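Local coordinates for protein aminotransferase, class III (Deinococcus radiodurans, PDB 3I4J) that probably transfers amino groups between substrates with the help of pyridoxal phosphate, as a class-III aminotransferase, at residues C[40-45]-C[405-410]; C[326-331]-C[413-418]. The protein carries 1 engineered substitution. One frame throughout, in Å; residues are numbered along the deposited sequence.

Both interactions use the C-terminal end of the chain: 405-410 is the loop leading into helix 411-428, and 413-418 is the start of that same helix. Interaction 1 holds the loop against the N-terminal loop 40-45, and interaction 2 holds the helix against helix 318-339. Their centres lie about 13 Å apart and they touch directly. P405 CD meets L329 CD2 at 3.9 Å, P405 CG meets L417 CD1 at 4.0 Å, and I409 CD1 packs on V414 N at 3.9 Å. Interaction 1 is the deeper of the two, with second-subunit residues beside its N-terminal loop. Interaction 2 is touched by no other subunit.

Interaction 1: C[40-45]-C[405-410]; sequences VANIGH and PPLSIT
P406 lays one side of its ring against the 40-45 loop, with CB and CG each 3.4 Å from A41 O and CB 3.7 Å from G44 N. Ring and peptides meet where A41 to G44 form a type I turn closed by G44 N and A41 O. Next along, L407 N donates to N42 O at 2.8 Å. This bond is bent, with an N-H...O angle of 136°, and the donor stands 26° off the carbonyl plane. L407 CB also reaches N42 O, at 3.3 Å. With CG anti to the carbonyl carbon (chi1 -83°), the L407 side chain runs past the N42 side, its CD2 coming 4.3 Å from N42 CB, and continues to L318 and A322 on helix 318-339. S408 projects its CB toward the other loop. Its OG, held between the backbone N and the carbonyl carbon, sits 3.2 Å from I43 O. R47 NH1 bonds to I43 O. The I43 side chain leaves on the far side and packs against helix 300-315. P406 to I409 form a second type I turn, so two turns face each other, one from either end of the sequence. R239 spans the two loops, NH1 on N42 OD1 and NH2 on P405 O, just ahead of the second turn. This joins the N-terminal loop to the C-terminal part of the chain, as in the fold type I aminotransferases, whose smaller domain draws on both ends. The second subunit packs beside the 40-45 loop, T295 of that subunit on V40 and F63 on H45. One backbone bond joins the loops, carbonyl oxygens take most other contacts, and the buried N42 OD1 is satisfied by R239, whose positive charge probably suits this carbonyl-rich patch.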
loop_
_atom_site.group_PDB
_atom_site.type_symbol
_atom_site.label_atom_id
_atom_site.label_comp_id
_atom_site.label_asym_id
_atom_site.label_seq_id
_atom_site.Cartn_x
_atom_site.Cartn_y
_atom_site.Cartn_z
ATOM N N VAL C 40 -7.127 12.588 5.685
ATOM C CA VAL C 40 -5.750 12.301 5.300
ATOM C C VAL C 40 -4.846 13.540 5.302
ATOM O O VAL C 40 -3.757 13.518 5.877
ATOM C CB VAL C 40 -5.691 11.692 3.867
ATOM C CG1 VAL C 40 -4.245 11.613 3.382
ATOM C CG2 VAL C 40 -6.324 10.315 3.853
ATOM N N ALA C 41 -5.303 14.616 4.662
ATOM C CA ALA C 41 -4.503 15.844 4.538
ATOM C C ALA C 41 -4.463 16.712 5.791
ATOM O O ALA C 41 -4.907 17.864 5.784
ATOM C CB ALA C 41 -5.006 16.664 3.348
ATOM N N ASN C 42 -3.882 16.164 6.849
ATOM C CA ASN C 42 -3.795 16.844 8.137
ATOM C C ASN C 42 -3.076 18.189 8.197
ATOM O O ASN C 42 -3.426 19.029 9.024
ATOM C CB ASN C 42 -3.176 15.901 9.169
ATOM C CG ASN C 42 -4.093 14.741 9.524
ATOM O OD1 ASN C 42 -5.136 14.541 8.899
ATOM N ND2 ASN C 42 -3.696 13.962 10.525
ATOM N N ILE C 43 -2.070 18.408 7.351
ATOM C CA ILE C 43 -1.364 19.684 7.411
ATOM C C ILE C 43 -1.667 20.622 6.249
ATOM O O ILE C 43 -0.991 21.635 6.056
ATOM C CB ILE C 43 0.165 19.475 7.545
ATOM C CG1 ILE C 43 0.755 18.907 6.250
ATOM C CG2 ILE C 43 0.443 18.528 8.698
ATOM C CD1 ILE C 43 2.283 18.848 6.266
ATOM N N GLY C 44 -2.704 20.293 5.487
ATOM C CA GLY C 44 -3.079 21.135 4.367
ATOM C C GLY C 44 -2.382 20.748 3.080
ATOM O O GLY C 44 -1.441 19.954 3.084
ATOM N N HIS C 45 -2.842 21.322 1.974
ATOM C CA HIS C 45 -2.283 21.012 0.668
ATOM C C HIS C 45 -1.233 22.001 0.173
ATOM O O HIS C 45 -1.215 23.164 0.578
ATOM C CB HIS C 45 -3.408 20.930 -0.363
ATOM C CG HIS C 45 -4.477 19.942 -0.012
ATOM N ND1 HIS C 45 -5.683 20.312 0.542
ATOM C CD2 HIS C 45 -4.512 18.593 -0.125
ATOM C CE1 HIS C 45 -6.417 19.233 0.753
ATOM N NE2 HIS C 45 -5.729 18.178 0.356
ATOM N N PRO C 405 -11.491 18.882 8.810
ATOM C CA PRO C 405 -10.626 19.651 7.917
ATOM C C PRO C 405 -9.176 19.580 8.395
ATOM O O PRO C 405 -8.891 19.038 9.466
ATOM C CB PRO C 405 -11.207 21.060 8.020
ATOM C CG PRO C 405 -11.645 21.118 9.464
ATOM C CD PRO C 405 -12.314 19.772 9.653
ATOM N N PRO C 406 -8.237 20.113 7.599
ATOM C CA PRO C 406 -6.820 20.094 7.977
ATOM C C PRO C 406 -6.592 20.776 9.322
ATOM O O PRO C 406 -7.235 21.782 9.634
ATOM C CB PRO C 406 -6.151 20.845 6.830
ATOM C CG PRO C 406 -7.013 20.483 5.657
ATOM C CD PRO C 406 -8.409 20.617 6.225
ATOM N N LEU C 407 -5.674 20.225 10.111
ATOM C CA LEU C 407 -5.352 20.761 11.428
ATOM C C LEU C 407 -4.829 22.193 11.354
ATOM O O LEU C 407 -4.794 22.906 12.359
ATOM C CB LEU C 407 -4.319 19.857 12.108
ATOM C CG LEU C 407 -4.848 18.606 12.819
ATOM C CD1 LEU C 407 -5.950 17.960 12.011
ATOM C CD2 LEU C 407 -3.703 17.634 13.085
ATOM N N SER C 408 -4.430 22.597 10.154
ATOM C CA SER C 408 -3.905 23.936 9.899
ATOM C C SER C 408 -4.985 24.945 9.493
ATOM O O SER C 408 -4.681 26.099 9.183
ATOM C CB SER C 408 -2.847 23.848 8.799
ATOM O OG SER C 408 -3.333 23.055 7.726
ATOM N N ILE C 409 -6.244 24.519 9.489
ATOM C CA ILE C 409 -7.343 25.405 9.105
ATOM C C ILE C 409 -7.402 26.615 10.039
ATOM O O ILE C 409 -7.134 26.491 11.233
ATOM C CB ILE C 409 -8.690 24.650 9.140
ATOM C CG1 ILE C 409 -9.803 25.529 8.574
ATOM C CG2 ILE C 409 -9.012 24.213 10.569
ATOM C CD1 ILE C 409 -11.094 24.772 8.325
ATOM N N THR C 410 -7.736 27.781 9.493
ATOM C CA THR C 410 -7.816 29.002 10.302
ATOM C C THR C 410 -9.214 29.186 10.887
ATOM O O THR C 410 -10.165 28.531 10.459
ATOM C CB THR C 410 -7.477 30.263 9.471
ATOM O OG1 THR C 410 -8.488 30.466 8.477
ATOM C CG2 THR C 410 -6.129 30.106 8.783
#

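Interaction 2: C[326-331]-C[413-418]; sequences GAQLLA and EVDGLL. Engineered in segment 413-418: G416 (natural residue Glu).
Q328 stretches its side chain across to V414 and D415, and L329 beside it meets V414, L417 and L418. The Q328 amide rests on the V414 isopropyl group: CD lies 3.5 Å from CG1, and OE1 reaches CB and CG2, the two side chains approaching from opposite directions. Because CG is anti to the backbone N (chi1 174°) and the chain beyond it is extended, the amide is carried over to the second helix. There NE2 gives D415 OD1 a weak, bent hydrogen bond of 3.4 Å, with amide and carboxylate planes 79° apart. A water supports it, accepting from Q328 NE2 at 3.1 Å and donating to D415 OD1 at 2.6 Å. On the more buried side, L329 CB packs on V414 CG1 at 3.9 Å, and its CD1 touches both leucine methyls, 3.9 Å from L417 CD2 and a tight 3.4 Å from L418 CD2. Helices 318-339 and 411-428 run nearly parallel here, their local axes 9.9 Å apart and crossing at -25°. Both belong to the C-terminal part of the fold type I architecture expected for this family, where a three-stranded antiparallel sheet joins the helices: L353 of its strand 352-357 packs on L329 and L330. Further out, R325 NE donates to Q328 OE1, and NE2 also bonds to A411 O in the first turn of helix 411-428, so both ends of the amide are fixed. L333 packs on L418. The start of helix 411-428 is closed by T410 at the N-cap and by E413, whose OE1 accepts from T410 N, the two making a capping box, with E413 one turn before L417.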
loop_
_atom_site.group_PDB
_atom_site.type_symbol
_atom_site.label_atom_id
_atom_site.label_comp_id
_atom_site.label_asym_id
_atom_site.label_seq_id
_atom_site.Cartn_x
_atom_site.Cartn_y
_atom_site.Cartn_z
ATOM N N GLY C 326 -11.098 22.669 16.736
ATOM C CA GLY C 326 -12.085 21.618 16.933
ATOM C C GLY C 326 -13.215 22.115 17.815
ATOM O O GLY C 326 -14.390 21.844 17.557
ATOM N N ALA C 327 -12.858 22.850 18.865
ATOM C CA ALA C 327 -13.854 23.405 19.778
ATOM C C ALA C 327 -14.743 24.394 19.024
ATOM O O ALA C 327 -15.970 24.387 19.169
ATOM C CB ALA C 327 -13.159 24.103 20.952
ATOM N N GLN C 328 -14.121 25.238 18.210
ATOM C CA GLN C 328 -14.856 26.225 17.427
ATOM C C GLN C 328 -15.827 25.557 16.457
ATOM O O GLN C 328 -16.992 25.940 16.367
ATOM C CB GLN C 328 -13.887 27.112 16.634
ATOM C CG GLN C 328 -14.590 28.072 15.683
ATOM C CD GLN C 328 -13.635 28.789 14.752
ATOM O OE1 GLN C 328 -12.460 28.433 14.651
ATOM N NE2 GLN C 328 -14.141 29.796 14.051
ATOM N N LEU C 329 -15.348 24.555 15.728
ATOM C CA LEU C 329 -16.204 23.871 14.766
ATOM C C LEU C 329 -17.347 23.133 15.464
ATOM O O LEU C 329 -18.487 23.179 15.006
ATOM C CB LEU C 329 -15.367 22.912 13.910
ATOM C CG LEU C 329 -16.026 22.208 12.714
ATOM C CD1 LEU C 329 -16.890 23.181 11.921
ATOM C CD2 LEU C 329 -14.927 21.626 11.825
ATOM N N LEU C 330 -17.055 22.468 16.577
ATOM C CA LEU C 330 -18.093 21.748 17.312
ATOM C C LEU C 330 -19.177 22.721 17.777
ATOM O O LEU C 330 -20.367 22.429 17.675
ATOM C CB LEU C 330 -17.498 21.027 18.530
ATOM C CG LEU C 330 -18.522 20.367 19.466
ATOM C CD1 LEU C 330 -19.372 19.364 18.691
ATOM C CD2 LEU C 330 -17.791 19.677 20.617
ATOM N N ALA C 331 -18.758 23.879 18.284
ATOM C CA ALA C 331 -19.701 24.887 18.760
ATOM C C ALA C 331 -20.583 25.337 17.602
ATOM O O ALA C 331 -21.779 25.577 17.774
ATOM C CB ALA C 331 -18.944 26.079 19.345
ATOM N N GLU C 413 -11.575 30.235 8.269
ATOM C CA GLU C 413 -11.911 29.126 7.382
ATOM C C GLU C 413 -12.896 28.159 8.051
ATOM O O GLU C 413 -13.708 27.530 7.374
ATOM C CB GLU C 413 -10.628 28.409 6.935
ATOM C CG GLU C 413 -9.669 29.355 6.198
ATOM C CD GLU C 413 -8.347 28.719 5.809
ATOM O OE1 GLU C 413 -7.857 27.835 6.547
ATOM O OE2 GLU C 413 -7.783 29.127 4.768
ATOM N N VAL C 414 -12.837 28.043 9.377
ATOM C CA VAL C 414 -13.781 27.177 10.079
ATOM C C VAL C 414 -15.178 27.791 9.921
ATOM O O VAL C 414 -16.160 27.083 9.698
ATOM C CB VAL C 414 -13.439 27.042 11.591
ATOM C CG1 VAL C 414 -14.615 26.415 12.342
ATOM C CG2 VAL C 414 -12.212 26.168 11.774
ATOM N N ASP C 415 -15.269 29.115 10.018
ATOM C CA ASP C 415 -16.563 29.770 9.858
ATOM C C ASP C 415 -17.067 29.604 8.427
ATOM O O ASP C 415 -18.264 29.444 8.200
ATOM C CB ASP C 415 -16.478 31.257 10.219
ATOM C CG ASP C 415 -16.338 31.485 11.712
ATOM O OD1 ASP C 415 -16.971 30.739 12.489
ATOM O OD2 ASP C 415 -15.607 32.413 12.110
ATOM N N GLY C 416 -16.148 29.636 7.464
ATOM C CA GLY C 416 -16.535 29.464 6.073
ATOM C C GLY C 416 -17.082 28.068 5.838
ATOM O O GLY C 416 -18.058 27.874 5.110
ATOM N N LEU C 417 -16.444 27.085 6.459
ATOM C CA LEU C 417 -16.879 25.697 6.338
ATOM C C LEU C 417 -18.305 25.588 6.879
ATOM O O LEU C 417 -19.174 24.980 6.256
ATOM C CB LEU C 417 -15.929 24.789 7.127
ATOM C CG LEU C 417 -16.155 23.275 7.145
ATOM C CD1 LEU C 417 -14.889 22.591 7.656
ATOM C CD2 LEU C 417 -17.344 22.927 8.024
ATOM N N LEU C 418 -18.536 26.192 8.041
ATOM C CA LEU C 418 -19.857 26.171 8.667
ATOM C C LEU C 418 -20.914 26.831 7.777
ATOM O O LEU C 418 -22.039 26.344 7.677
ATOM C CB LEU C 418 -19.801 26.868 10.033
ATOM C CG LEU C 418 -19.015 26.125 11.123
ATOM C CD1 LEU C 418 -18.710 27.061 12.273
ATOM C CD2 LEU C 418 -19.815 24.925 11.613
HETATM O O HOH W 1 -16.923 30.588 15.125
#